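Local coordinates for variant surface glycoprotein MITat 1.13 (PDB 6Z8G) that probably forms part of the dense surface coat of Trypanosoma brucei, whose antigenically distinct versions let the parasite evade the host immune response, at residues Arg100-Ala105 and Thr278-Leu283; Asn124-Leu129 and Ala189-His194; Gly195-Thr200 and Leu222-Thr227; Ser208-Thr213 and Ala242-Arg247. One frame throughout, in Å; residues are numbered along the deposited sequence.

Contact 1: residues Arg100-Ala105 and Thr278-Leu283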
loop_
_atom_site.group_PDB
_atom_site.type_symbol
_atom_site.label_atom_id
_atom_site.label_comp_id
_atom_site.label_asym_id
_atom_site.label_seq_id
_atom_site.Cartn_x
_atom_site.Cartn_y
_atom_site.Cartn_z
ATOM N N ARG B 100 -7.606 -1.127 16.803
ATOM C CA ARG B 100 -6.812 -2.347 16.867
ATOM C C ARG B 100 -7.045 -3.216 15.634
ATOM O O ARG B 100 -6.110 -3.857 15.136
ATOM C CB ARG B 100 -7.118 -3.115 18.151
ATOM C CG ARG B 100 -6.555 -2.489 19.369
ATOM C CD ARG B 100 -6.756 -3.389 20.561
ATOM N NE ARG B 100 -6.210 -2.775 21.761
ATOM C CZ ARG B 100 -4.931 -2.873 22.132
ATOM N NH1 ARG B 100 -4.065 -3.567 21.394
ATOM N NH2 ARG B 100 -4.506 -2.266 23.237
ATOM N N GLU B 101 -8.289 -3.255 15.130
ATOM C CA GLU B 101 -8.564 -4.029 13.918
ATOM C C GLU B 101 -7.842 -3.441 12.715
ATOM O O GLU B 101 -7.282 -4.177 11.893
ATOM C CB GLU B 101 -10.063 -4.098 13.658
ATOM C CG GLU B 101 -10.771 -4.946 14.679
ATOM C CD GLU B 101 -12.277 -4.875 14.577
ATOM O OE1 GLU B 101 -12.813 -3.974 13.892
ATOM O OE2 GLU B 101 -12.931 -5.742 15.199
ATOM N N LEU B 102 -7.863 -2.118 12.587
ATOM C CA LEU B 102 -7.132 -1.492 11.498
ATOM C C LEU B 102 -5.643 -1.731 11.637
ATOM O O LEU B 102 -4.958 -1.946 10.631
ATOM C CB LEU B 102 -7.433 0.001 11.433
ATOM C CG LEU B 102 -8.807 0.304 10.851
ATOM C CD1 LEU B 102 -9.230 1.694 11.279
ATOM C CD2 LEU B 102 -8.804 0.153 9.340
ATOM N N ALA B 103 -5.114 -1.692 12.862
ATOM C CA ALA B 103 -3.679 -1.921 13.040
ATOM C C ALA B 103 -3.278 -3.348 12.650
ATOM O O ALA B 103 -2.198 -3.569 12.091
ATOM C CB ALA B 103 -3.282 -1.634 14.481
ATOM N N THR B 104 -4.143 -4.329 12.916
ATOM C CA THR B 104 -3.858 -5.701 12.504
ATOM C C THR B 104 -3.953 -5.848 10.995
ATOM O O THR B 104 -3.132 -6.535 10.377
ATOM C CB THR B 104 -4.838 -6.667 13.180
ATOM O OG1 THR B 104 -4.640 -6.632 14.597
ATOM C CG2 THR B 104 -4.646 -8.109 12.671
ATOM N N ALA B 105 -4.951 -5.206 10.394
ATOM C CA ALA B 105 -5.170 -5.338 8.969
ATOM C C ALA B 105 -4.091 -4.632 8.150
ATOM O O ALA B 105 -3.706 -5.138 7.079
ATOM C CB ALA B 105 -6.558 -4.792 8.619
ATOM N N THR B 278 -12.628 -7.002 7.007
ATOM C CA THR B 278 -13.544 -5.883 7.202
ATOM C C THR B 278 -13.262 -5.226 8.546
ATOM O O THR B 278 -14.088 -5.284 9.465
ATOM C CB THR B 278 -14.994 -6.348 7.135
ATOM O OG1 THR B 278 -15.213 -7.278 8.198
ATOM C CG2 THR B 278 -15.276 -7.026 5.805
ATOM N N PRO B 279 -12.109 -4.576 8.684
ATOM C CA PRO B 279 -11.767 -3.939 9.959
ATOM C C PRO B 279 -12.588 -2.678 10.212
ATOM O O PRO B 279 -13.024 -1.987 9.288
ATOM C CB PRO B 279 -10.280 -3.606 9.800
ATOM C CG PRO B 279 -10.125 -3.404 8.318
ATOM C CD PRO B 279 -11.051 -4.413 7.674
ATOM N N CYS B 280 -12.819 -2.406 11.496
ATOM C CA CYS B 280 -13.526 -1.203 11.939
ATOM C C CYS B 280 -14.856 -1.032 11.197
ATOM O O CYS B 280 -15.145 0.014 10.605
ATOM C CB CYS B 280 -12.653 0.046 11.817
ATOM S SG CYS B 280 -13.474 1.511 12.630
ATOM N N SER B 281 -15.665 -2.090 11.199
ATOM C CA SER B 281 -16.979 -2.040 10.574
ATOM C C SER B 281 -18.056 -1.425 11.471
ATOM O O SER B 281 -19.135 -1.085 10.966
ATOM C CB SER B 281 -17.411 -3.445 10.138
ATOM O OG SER B 281 -17.565 -4.317 11.256
ATOM N N SER B 282 -17.793 -1.236 12.773
ATOM C CA SER B 282 -18.812 -0.729 13.698
ATOM C C SER B 282 -18.715 0.786 13.812
ATOM O O SER B 282 -17.619 1.349 13.803
ATOM C CB SER B 282 -18.653 -1.325 15.098
ATOM O OG SER B 282 -18.754 -2.731 15.089
ATOM N N LEU B 283 -19.867 1.436 13.939
ATOM C CA LEU B 283 -19.951 2.889 14.043
ATOM C C LEU B 283 -20.587 3.260 15.382
ATOM O O LEU B 283 -21.562 2.634 15.813
ATOM C CB LEU B 283 -20.747 3.496 12.872
ATOM C CG LEU B 283 -20.068 3.581 11.494
ATOM C CD1 LEU B 283 -21.009 4.215 10.490
ATOM C CD2 LEU B 283 -18.789 4.397 11.570
HETATM O O HOH W 1 -14.845 -5.039 12.073
HETATM O O HOH W 2 -15.318 -2.601 14.603
#
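Glu101 on helix 78-129 meets Pro279 and Cys280 in a helix-to-loop contact, where the linker between helices 260-273 and 287-291 is held against the long helix by one carboxylate and an apolar patch. OE1 of Glu101 accepts the backbone N-H of Cys280 at 2.9 Å, with an N-H...O angle of 148°, the donor coming from the anti side of the carboxylate and 20° out of its plane. Two waters also donate to OE1, making three bonds on it; one of them donates to Thr278 O and accepts from Ser281 N, so the loop backbone is tied to the carboxylate directly and through water. One helical turn further on, Ala105 CB lies 3.8 Å from Pro279 CG, while Leu102 CD2 reaches the same CG at 3.9 Å, the leucine and proline side chains crossing at about a right angle. The other leucine branch, CD1, touches Cys280 CB at 3.8 Å. SG of Cys280 forms a disulfide with Cys98, a covalent tie to helix 78-129. Helix 34-75 completes the setting: its Asn58 binds Cys280 O, its Asn62 binds Ser282 O, and its Glu59 packs on Leu102.

Contact 2: residues Asn124-Leu129 and Ala189-His194. With NAG (2-acetamido-2-deoxy-beta-D-glucopyranose), chain C; NAG (2-acetamido-2-deoxy-beta-D-glucopyranose), chain D.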
loop_
_atom_site.group_PDB
_atom_site.type_symbol
_atom_site.label_atom_id
_atom_site.label_comp_id
_atom_site.label_asym_id
_atom_site.label_seq_id
_atom_site.Cartn_x
_atom_site.Cartn_y
_atom_site.Cartn_z
ATOM N N ASN B 124 1.929 -7.528 -17.438
ATOM C CA ASN B 124 2.153 -6.589 -18.528
ATOM C C ASN B 124 3.076 -7.206 -19.566
ATOM O O ASN B 124 2.770 -7.213 -20.759
ATOM C CB ASN B 124 2.781 -5.292 -18.003
ATOM C CG ASN B 124 1.824 -4.452 -17.157
ATOM O OD1 ASN B 124 0.606 -4.575 -17.248
ATOM N ND2 ASN B 124 2.394 -3.570 -16.343
ATOM N N THR B 125 4.207 -7.705 -19.124
ATOM C CA THR B 125 5.172 -8.318 -20.025
ATOM C C THR B 125 4.632 -9.589 -20.663
ATOM O O THR B 125 4.827 -9.820 -21.808
ATOM C CB THR B 125 6.554 -8.550 -19.399
ATOM O OG1 THR B 125 6.502 -9.597 -18.449
ATOM C CG2 THR B 125 7.062 -7.348 -18.769
ATOM N N LEU B 126 3.945 -10.405 -19.897
ATOM C CA LEU B 126 3.316 -11.593 -20.475
ATOM C C LEU B 126 2.335 -11.216 -21.575
ATOM O O LEU B 126 2.184 -11.959 -22.547
ATOM C CB LEU B 126 2.616 -12.420 -19.392
ATOM C CG LEU B 126 3.558 -12.993 -18.317
ATOM C CD1 LEU B 126 2.776 -13.869 -17.351
ATOM C CD2 LEU B 126 4.676 -13.769 -18.946
ATOM N N HIS B 127 1.648 -10.073 -21.435
ATOM C CA HIS B 127 0.836 -9.542 -22.525
ATOM C C HIS B 127 1.690 -9.134 -23.727
ATOM O O HIS B 127 1.272 -9.337 -24.866
ATOM C CB HIS B 127 -0.015 -8.363 -22.042
ATOM C CG HIS B 127 -0.840 -7.734 -23.127
ATOM N ND1 HIS B 127 -1.965 -8.334 -23.651
ATOM C CD2 HIS B 127 -0.682 -6.573 -23.811
ATOM C CE1 HIS B 127 -2.475 -7.564 -24.597
ATOM N NE2 HIS B 127 -1.714 -6.491 -24.715
ATOM N N LYS B 128 2.874 -8.534 -23.514
ATOM C CA LYS B 128 3.718 -8.186 -24.661
ATOM C C LYS B 128 4.197 -9.429 -25.404
ATOM O O LYS B 128 4.508 -9.363 -26.597
ATOM C CB LYS B 128 4.947 -7.377 -24.235
ATOM C CG LYS B 128 4.691 -6.134 -23.403
ATOM C CD LYS B 128 4.290 -4.937 -24.233
ATOM C CE LYS B 128 4.307 -3.658 -23.401
ATOM N NZ LYS B 128 3.550 -2.583 -24.113
ATOM N N LEU B 129 4.286 -10.557 -24.714
ATOM C CA LEU B 129 4.855 -11.771 -25.269
ATOM C C LEU B 129 3.805 -12.761 -25.738
ATOM O O LEU B 129 4.163 -13.799 -26.318
ATOM C CB LEU B 129 5.743 -12.444 -24.222
ATOM C CG LEU B 129 6.870 -11.624 -23.603
ATOM C CD1 LEU B 129 7.655 -12.462 -22.595
ATOM C CD2 LEU B 129 7.797 -11.087 -24.682
ATOM N N ALA B 189 -3.076 -17.951 -13.073
ATOM C CA ALA B 189 -2.380 -18.782 -14.047
ATOM C C ALA B 189 -1.014 -18.200 -14.395
ATOM O O ALA B 189 -0.838 -16.981 -14.448
ATOM C CB ALA B 189 -3.222 -18.923 -15.314
ATOM N N LYS B 190 -0.038 -19.079 -14.640
ATOM C CA LYS B 190 1.292 -18.602 -15.018
ATOM C C LYS B 190 1.349 -18.180 -16.478
ATOM O O LYS B 190 2.164 -17.324 -16.833
ATOM C CB LYS B 190 2.342 -19.677 -14.745
ATOM C CG LYS B 190 2.396 -20.082 -13.295
ATOM C CD LYS B 190 3.530 -21.027 -13.042
ATOM C CE LYS B 190 4.725 -20.272 -12.514
ATOM N NZ LYS B 190 5.762 -21.163 -11.912
ATOM N N LEU B 191 0.496 -18.772 -17.325
ATOM C CA LEU B 191 0.353 -18.438 -18.742
ATOM C C LEU B 191 1.551 -18.899 -19.568
ATOM O O LEU B 191 1.383 -19.681 -20.510
ATOM C CB LEU B 191 0.116 -16.936 -18.933
ATOM C CG LEU B 191 -1.127 -16.393 -18.213
ATOM C CD1 LEU B 191 -1.285 -14.957 -18.565
ATOM C CD2 LEU B 191 -2.362 -17.160 -18.609
ATOM N N ILE B 192 2.758 -18.439 -19.248
ATOM C CA ILE B 192 3.944 -18.828 -19.996
ATOM C C ILE B 192 4.867 -19.569 -19.050
ATOM O O ILE B 192 5.303 -19.012 -18.033
ATOM C CB ILE B 192 4.679 -17.630 -20.622
ATOM C CG1 ILE B 192 3.812 -16.943 -21.682
ATOM C CG2 ILE B 192 5.981 -18.113 -21.282
ATOM C CD1 ILE B 192 4.503 -15.770 -22.345
ATOM N N THR B 193 5.182 -20.822 -19.399
ATOM C CA THR B 193 6.191 -21.589 -18.694
ATOM C C THR B 193 7.333 -22.028 -19.586
ATOM O O THR B 193 8.430 -22.284 -19.067
ATOM C CB THR B 193 5.574 -22.829 -18.029
ATOM O OG1 THR B 193 4.869 -23.599 -19.001
ATOM C CG2 THR B 193 4.601 -22.411 -16.926
ATOM N N HIS B 194 7.134 -22.064 -20.911
ATOM C CA HIS B 194 8.148 -22.553 -21.834
ATOM C C HIS B 194 8.215 -21.675 -23.076
ATOM O O HIS B 194 7.194 -21.173 -23.558
ATOM C CB HIS B 194 7.850 -24.007 -22.229
ATOM C CG HIS B 194 8.022 -24.969 -21.095
ATOM N ND1 HIS B 194 7.074 -25.122 -20.101
ATOM C CD2 HIS B 194 9.045 -25.796 -20.772
ATOM C CE1 HIS B 194 7.502 -26.002 -19.217
ATOM N NE2 HIS B 194 8.694 -26.429 -19.600
HETATM C C1 NAG C . -2.201 -0.533 -20.324
HETATM C C2 NAG C . -3.200 -1.669 -20.501
HETATM C C3 NAG C . -4.167 -1.348 -21.629
HETATM C C4 NAG C . -4.834 -0.001 -21.384
HETATM C C5 NAG C . -3.765 1.064 -21.172
HETATM C C6 NAG C . -4.320 2.430 -20.835
HETATM C C7 NAG C . -2.367 -3.862 -19.817
HETATM C C8 NAG C . -1.641 -5.103 -20.224
HETATM N N2 NAG C . -2.516 -2.927 -20.760
HETATM O O3 NAG C . -5.156 -2.370 -21.691
HETATM O O4 NAG C . -5.597 0.371 -22.524
HETATM O O5 NAG C . -2.893 0.683 -20.095
HETATM O O6 NAG C . -4.276 2.657 -19.435
HETATM O O7 NAG C . -2.809 -3.709 -18.677
HETATM C C1 NAG D . 2.161 0.287 -17.390
HETATM C C2 NAG D . 0.914 1.131 -17.072
HETATM C C3 NAG D . -0.364 0.410 -17.510
HETATM C C4 NAG D . -0.262 -0.068 -18.952
HETATM C C5 NAG D . 0.997 -0.910 -19.090
HETATM C C6 NAG D . 1.225 -1.462 -20.476
HETATM C C7 NAG D . 0.621 2.629 -15.150
HETATM C C8 NAG D . 0.613 2.737 -13.650
HETATM N N2 NAG D . 0.864 1.414 -15.648
HETATM O O3 NAG D . -1.498 1.257 -17.347
HETATM O O4 NAG D . -1.386 -0.899 -19.208
HETATM O O5 NAG D . 2.139 -0.114 -18.760
HETATM O O6 NAG D . 2.229 -2.464 -20.441
HETATM O O7 NAG D . 0.408 3.595 -15.877
#
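Leu126 touches the loop that precedes strand 194-203 with both of its methyl branches, on a helical turn whose other face lies beside two N-acetylglucosamines. On that other face, Asn124 comes first: its OD1 lies 3.8 Å from C8 of the chain C N-acetylglucosamine and is hydrogen-bonded to Lys38, while its ND2 donates to Glu118 of the second subunit. Leu126 follows, CD1 lying 3.5 Å from Lys190 O and CD2 3.9 Å from Ile192 CD1. The leucine and isoleucine side chains slide past each other in opposite directions. His127 is turned away from the loop; its CD2 is 4.0 Å from the acetamide methyl C8 of the chain C sugar, and its NE2 is hydrogen-bonded to Ala163 O. Lys128 brings CE to 3.8 Å from O6 of the chain D sugar. Leu129 brings CB to 4.0 Å from Ile192 CD1, so that one methyl is wedged between two leucines a turn apart. Phe256 of the same chain packs on both leucines, and Phe256 of the second subunit also reaches Leu129. This apolar helix-to-loop junction joins the long helix of the A-type variant surface glycoprotein N-terminal domain to its sheet-bearing lobe beside the dimer interface.

Contact 3: residues Gly195-Thr200 and Leu222-Thr227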
loop_
_atom_site.group_PDB
_atom_site.type_symbol
_atom_site.label_atom_id
_atom_site.label_comp_id
_atom_site.label_asym_id
_atom_site.label_seq_id
_atom_site.Cartn_x
_atom_site.Cartn_y
_atom_site.Cartn_z
ATOM N N GLY B 195 9.427 -21.516 -23.603
ATOM C CA GLY B 195 9.618 -20.979 -24.934
ATOM C C GLY B 195 9.864 -22.105 -25.922
ATOM O O GLY B 195 10.519 -23.098 -25.601
ATOM N N HIS B 196 9.363 -21.934 -27.148
ATOM C CA HIS B 196 9.419 -22.980 -28.172
ATOM C C HIS B 196 10.179 -22.503 -29.404
ATOM O O HIS B 196 9.879 -21.433 -29.944
ATOM C CB HIS B 196 8.021 -23.395 -28.622
ATOM C CG HIS B 196 7.075 -23.686 -27.507
ATOM N ND1 HIS B 196 7.233 -24.758 -26.658
ATOM C CD2 HIS B 196 5.924 -23.075 -27.132
ATOM C CE1 HIS B 196 6.230 -24.786 -25.798
ATOM N NE2 HIS B 196 5.424 -23.774 -26.060
ATOM N N LEU B 197 11.132 -23.319 -29.868
ATOM C CA LEU B 197 11.746 -23.117 -31.179
ATOM C C LEU B 197 10.841 -23.754 -32.221
ATOM O O LEU B 197 10.731 -24.981 -32.293
ATOM C CB LEU B 197 13.154 -23.703 -31.244
ATOM C CG LEU B 197 13.770 -23.835 -32.644
ATOM C CD1 LEU B 197 13.748 -22.546 -33.457
ATOM C CD2 LEU B 197 15.168 -24.322 -32.488
ATOM N N ASP B 198 10.130 -22.929 -32.976
ATOM C CA ASP B 198 9.371 -23.414 -34.116
ATOM C C ASP B 198 10.267 -23.383 -35.348
ATOM O O ASP B 198 11.066 -22.454 -35.536
ATOM C CB ASP B 198 8.114 -22.579 -34.345
ATOM C CG ASP B 198 7.214 -22.518 -33.115
ATOM O OD1 ASP B 198 6.891 -23.580 -32.513
ATOM O OD2 ASP B 198 6.814 -21.388 -32.743
ATOM N N ALA B 199 10.145 -24.417 -36.176
ATOM C CA ALA B 199 10.968 -24.553 -37.369
ATOM C C ALA B 199 10.115 -25.021 -38.537
ATOM O O ALA B 199 9.159 -25.790 -38.373
ATOM C CB ALA B 199 12.130 -25.524 -37.160
ATOM N N THR B 200 10.429 -24.480 -39.710
ATOM C CA THR B 200 9.864 -24.926 -40.970
ATOM C C THR B 200 10.988 -24.990 -41.982
ATOM O O THR B 200 11.864 -24.120 -42.005
ATOM C CB THR B 200 8.760 -23.994 -41.453
ATOM O OG1 THR B 200 7.974 -23.572 -40.324
ATOM C CG2 THR B 200 7.872 -24.704 -42.444
ATOM N N LEU B 222 13.583 -21.558 -45.209
ATOM C CA LEU B 222 13.982 -21.969 -43.866
ATOM C C LEU B 222 13.502 -20.915 -42.877
ATOM O O LEU B 222 13.998 -19.783 -42.897
ATOM C CB LEU B 222 15.497 -22.132 -43.765
ATOM C CG LEU B 222 15.952 -22.513 -42.364
ATOM C CD1 LEU B 222 15.348 -23.860 -42.004
ATOM C CD2 LEU B 222 17.453 -22.536 -42.269
ATOM N N THR B 223 12.580 -21.309 -41.986
ATOM C CA THR B 223 11.912 -20.413 -41.041
ATOM C C THR B 223 12.143 -20.902 -39.617
ATOM O O THR B 223 11.799 -22.045 -39.286
ATOM C CB THR B 223 10.404 -20.347 -41.313
ATOM O OG1 THR B 223 10.170 -20.025 -42.685
ATOM C CG2 THR B 223 9.733 -19.279 -40.435
ATOM N N LEU B 224 12.691 -20.023 -38.773
ATOM C CA LEU B 224 12.897 -20.295 -37.357
ATOM C C LEU B 224 12.170 -19.215 -36.564
ATOM O O LEU B 224 12.315 -18.028 -36.858
ATOM C CB LEU B 224 14.396 -20.337 -37.013
ATOM C CG LEU B 224 15.185 -21.403 -37.810
ATOM C CD1 LEU B 224 16.666 -21.387 -37.531
ATOM C CD2 LEU B 224 14.649 -22.796 -37.570
ATOM N N GLY B 225 11.353 -19.625 -35.593
ATOM C CA GLY B 225 10.586 -18.677 -34.808
ATOM C C GLY B 225 10.621 -19.008 -33.328
ATOM O O GLY B 225 11.088 -20.074 -32.916
ATOM N N LEU B 226 10.109 -18.073 -32.530
ATOM C CA LEU B 226 10.038 -18.241 -31.082
ATOM C C LEU B 226 8.627 -17.931 -30.616
ATOM O O LEU B 226 8.141 -16.813 -30.810
ATOM C CB LEU B 226 11.053 -17.338 -30.369
ATOM C CG LEU B 226 11.061 -17.240 -28.841
ATOM C CD1 LEU B 226 11.122 -18.617 -28.179
ATOM C CD2 LEU B 226 12.258 -16.401 -28.433
ATOM N N THR B 227 7.969 -18.922 -30.024
ATOM C CA THR B 227 6.685 -18.734 -29.368
ATOM C C THR B 227 6.783 -19.212 -27.920
ATOM O O THR B 227 7.800 -19.749 -27.475
ATOM C CB THR B 227 5.549 -19.473 -30.088
ATOM O OG1 THR B 227 5.895 -20.852 -30.259
ATOM C CG2 THR B 227 5.278 -18.837 -31.437
HETATM O O HOH W 3 4.845 -23.550 -30.606
HETATM O O HOH W 4 9.029 -21.829 -38.335
#
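His196 pairs with Thr227 and Thr200 with Thr223 in an antiparallel ladder within the six-stranded sheet, where strands 194-203 and 221-229 run side by side, their local axes 4.6 Å apart and 159° from parallel. The hydrogen-bonded pairs are His196 with Thr227, Asp198 with Gly225 and Thr200 with Thr223; Leu197 with Leu226 and Ala199 with Leu224 are the non-hydrogen-bonded pairs between them. Six backbone bonds result. The straightest is Thr223 N to Thr200 O, with an N-H...O angle of 178°. In contrast, Asp198 N meets Gly225 O from above the carbonyl plane. On the polar face, Thr227 OG1 donates to Asp198 OD2 over 2.7 Å, arriving on the syn side of the carboxylate. With OG1 placed between the backbone N and the carbonyl carbon (chi1 53°), the hydroxyl is directed at the aspartate. A water donating to Asp198 OD1 and Thr227 OG1 joins the pair a second time. OG1 also lies in the plane of the His196 ring at its edge, 3.8 Å from CD2; the ring itself is anchored by Ser229 and Ser251. Farther along, Thr200 and Thr223 lie side by side, pointing the same way, CB to CB 4.0 Å. The apolar face holds Leu224, whose CD2 is 3.7 Å from Ala199 CB; it also packs on Leu224 of the second subunit, as Leu222 does on its own counterpart. The two faces thus differ sharply: the aliphatic face packs against the second subunit, whereas a carboxylate held by a hydroxyl and a water is consistent with an ionised Asp198.

Contact 4: residues Ser208-Thr213 and Ala242-Arg247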
loop_
_atom_site.group_PDB
_atom_site.type_symbol
_atom_site.label_atom_id
_atom_site.label_comp_id
_atom_site.label_asym_id
_atom_site.label_seq_id
_atom_site.Cartn_x
_atom_site.Cartn_y
_atom_site.Cartn_z
ATOM N N SER B 208 7.584 -27.407 -51.619
ATOM C CA SER B 208 6.543 -28.403 -51.424
ATOM C C SER B 208 7.040 -29.631 -50.679
ATOM O O SER B 208 6.223 -30.467 -50.264
ATOM C CB SER B 208 5.985 -28.822 -52.798
ATOM O OG SER B 208 6.929 -29.601 -53.556
ATOM N N SER B 209 8.347 -29.737 -50.472
ATOM C CA SER B 209 8.981 -30.966 -50.022
ATOM C C SER B 209 9.633 -30.802 -48.655
ATOM O O SER B 209 10.104 -29.722 -48.297
ATOM C CB SER B 209 10.041 -31.440 -51.026
ATOM O OG SER B 209 9.498 -31.538 -52.331
ATOM N N SER B 210 9.722 -31.910 -47.927
ATOM C CA SER B 210 10.392 -31.913 -46.646
ATOM C C SER B 210 11.902 -31.960 -46.853
ATOM O O SER B 210 12.403 -32.578 -47.798
ATOM C CB SER B 210 9.915 -33.112 -45.842
ATOM O OG SER B 210 10.661 -33.248 -44.661
ATOM N N CYS B 211 12.637 -31.321 -45.945
ATOM C CA CYS B 211 14.096 -31.253 -46.038
ATOM C C CYS B 211 14.784 -32.481 -45.481
ATOM O O CYS B 211 16.010 -32.546 -45.524
ATOM C CB CYS B 211 14.656 -30.017 -45.323
ATOM S SG CYS B 211 14.198 -28.466 -46.118
ATOM N N HIS B 212 14.042 -33.433 -44.930
ATOM C CA HIS B 212 14.699 -34.642 -44.478
ATOM C C HIS B 212 14.996 -35.592 -45.631
ATOM O O HIS B 212 15.858 -36.459 -45.483
ATOM C CB HIS B 212 13.872 -35.343 -43.404
ATOM C CG HIS B 212 12.779 -36.220 -43.935
ATOM N ND1 HIS B 212 11.690 -35.725 -44.618
ATOM C CD2 HIS B 212 12.584 -37.557 -43.838
ATOM C CE1 HIS B 212 10.879 -36.720 -44.932
ATOM N NE2 HIS B 212 11.403 -37.845 -44.478
ATOM N N THR B 213 14.325 -35.429 -46.771
ATOM C CA THR B 213 14.611 -36.205 -47.969
ATOM C C THR B 213 15.016 -35.358 -49.171
ATOM O O THR B 213 15.804 -35.827 -49.992
ATOM C CB THR B 213 13.398 -37.074 -48.353
ATOM O OG1 THR B 213 12.216 -36.271 -48.425
ATOM C CG2 THR B 213 13.197 -38.215 -47.344
ATOM N N ALA B 242 8.540 -34.603 -41.861
ATOM C CA ALA B 242 7.810 -33.618 -42.648
ATOM C C ALA B 242 8.197 -32.220 -42.200
ATOM O O ALA B 242 7.418 -31.555 -41.512
ATOM C CB ALA B 242 6.305 -33.835 -42.508
ATOM N N THR B 243 9.397 -31.765 -42.573
ATOM C CA THR B 243 9.899 -30.495 -42.065
ATOM C C THR B 243 9.167 -29.297 -42.635
ATOM O O THR B 243 9.344 -28.186 -42.121
ATOM C CB THR B 243 11.397 -30.319 -42.344
ATOM O OG1 THR B 243 11.626 -30.115 -43.750
ATOM C CG2 THR B 243 12.191 -31.511 -41.842
ATOM N N ASN B 244 8.393 -29.480 -43.693
ATOM C CA ASN B 244 7.674 -28.379 -44.317
ATOM C C ASN B 244 6.408 -28.002 -43.568
ATOM O O ASN B 244 5.603 -27.239 -44.107
ATOM C CB ASN B 244 7.332 -28.733 -45.771
ATOM C CG ASN B 244 6.663 -30.086 -45.888
ATOM O OD1 ASN B 244 7.150 -31.077 -45.342
ATOM N ND2 ASN B 244 5.521 -30.128 -46.563
ATOM N N ASN B 245 6.200 -28.524 -42.360
ATOM C CA ASN B 245 5.128 -28.075 -41.478
ATOM C C ASN B 245 5.742 -27.450 -40.228
ATOM O O ASN B 245 6.660 -28.020 -39.631
ATOM C CB ASN B 245 4.204 -29.231 -41.091
ATOM C CG ASN B 245 3.847 -30.108 -42.269
ATOM O OD1 ASN B 245 4.597 -31.011 -42.633
ATOM N ND2 ASN B 245 2.684 -29.864 -42.857
ATOM N N LYS B 246 5.240 -26.277 -39.845
ATOM C CA LYS B 246 5.735 -25.586 -38.659
ATOM C C LYS B 246 5.422 -26.419 -37.438
ATOM O O LYS B 246 4.278 -26.830 -37.239
ATOM C CB LYS B 246 5.101 -24.203 -38.541
ATOM C CG LYS B 246 5.748 -23.322 -37.476
ATOM C CD LYS B 246 5.207 -21.880 -37.485
ATOM C CE LYS B 246 3.729 -21.821 -37.122
ATOM N NZ LYS B 246 3.228 -20.414 -36.992
ATOM N N ARG B 247 6.459 -26.752 -36.678
ATOM C CA ARG B 247 6.309 -27.540 -35.466
ATOM C C ARG B 247 7.294 -27.022 -34.437
ATOM O O ARG B 247 8.366 -26.528 -34.790
ATOM C CB ARG B 247 6.559 -29.040 -35.710
ATOM C CG ARG B 247 5.495 -29.751 -36.548
ATOM C CD ARG B 247 4.212 -29.788 -35.796
ATOM N NE ARG B 247 3.131 -30.410 -36.542
ATOM C CZ ARG B 247 2.492 -29.830 -37.554
ATOM N NH1 ARG B 247 2.853 -28.620 -37.973
ATOM N NH2 ARG B 247 1.488 -30.461 -38.141
#
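Ser210 and Thr243 exchange two side-chain-to-backbone hydrogen bonds, each hydroxyl taking a backbone N-H of the opposite segment. Thr243 N donates to Ser210 OG over 2.9 Å at an N-H...O angle of 167°, and Cys211 N donates to Thr243 OG1 over 2.7 Å at 171°. Both bonds are nearly straight, and they cross the gap in opposite senses where the backbones come nearest, Ser210 CA to Thr243 CA being 4.8 Å. Each hydroxyl has another partner. Ser210 OG, set anti to its own backbone N (chi1 173°), also lies 2.7 Å from His212 ND1 in a hydrogen bond whose donor could be either atom. Thr243 OG1 is bonded to Cys201 O as well, so it links segment 208-213 with strand 194-203.

The fold element here is a type I beta turn from Ala242 to Asn245, closed by a weak bond from Asn245 N to Ala242 O. It lies just before strand 247-253 and faces the short, weakly bonded strand 209-210, which pairs with strand 194-203. Covalent bonding adds to this: Cys211 SG forms a disulfide with Cys201 on strand 194-203.

Van der Waals contacts flank the polar pair. Asn244 lies against Ser209 and Ser210, its OD1 3.5 Å from Ser210 CB and its CB 3.9 Å from Ser209 O. Thr243 CG2 lies 3.6 Å from Ser210 OG and 4.1 Å from His212 N. From the second subunit, Leu147 packs on both Cys211 and Thr243, while Thr148 touches His212.

Contacts 1 and 2 both use helix 78-129, yet their centres are about 37 Å apart. Contact 1 joins it to a loop through a carboxylate, waters and apolar packing, whereas contact 2 relies on aliphatic side chains. Contact 3 follows directly, its segment 195-200 continuing the chain from 189-194, and adds a backbone ladder to side-chain contacts. Contact 4 adjoins contact 3, with Ala199 N and Arg247 O 3.1 Å apart in a probable hydrogen bond. Contacts 1 to 3 are buried and contact 4 only partly so. All but contact 1 touch the second subunit. A disulfide ties the two elements of contact 1; that of contact 4 ties 208-213 to strand 194-203.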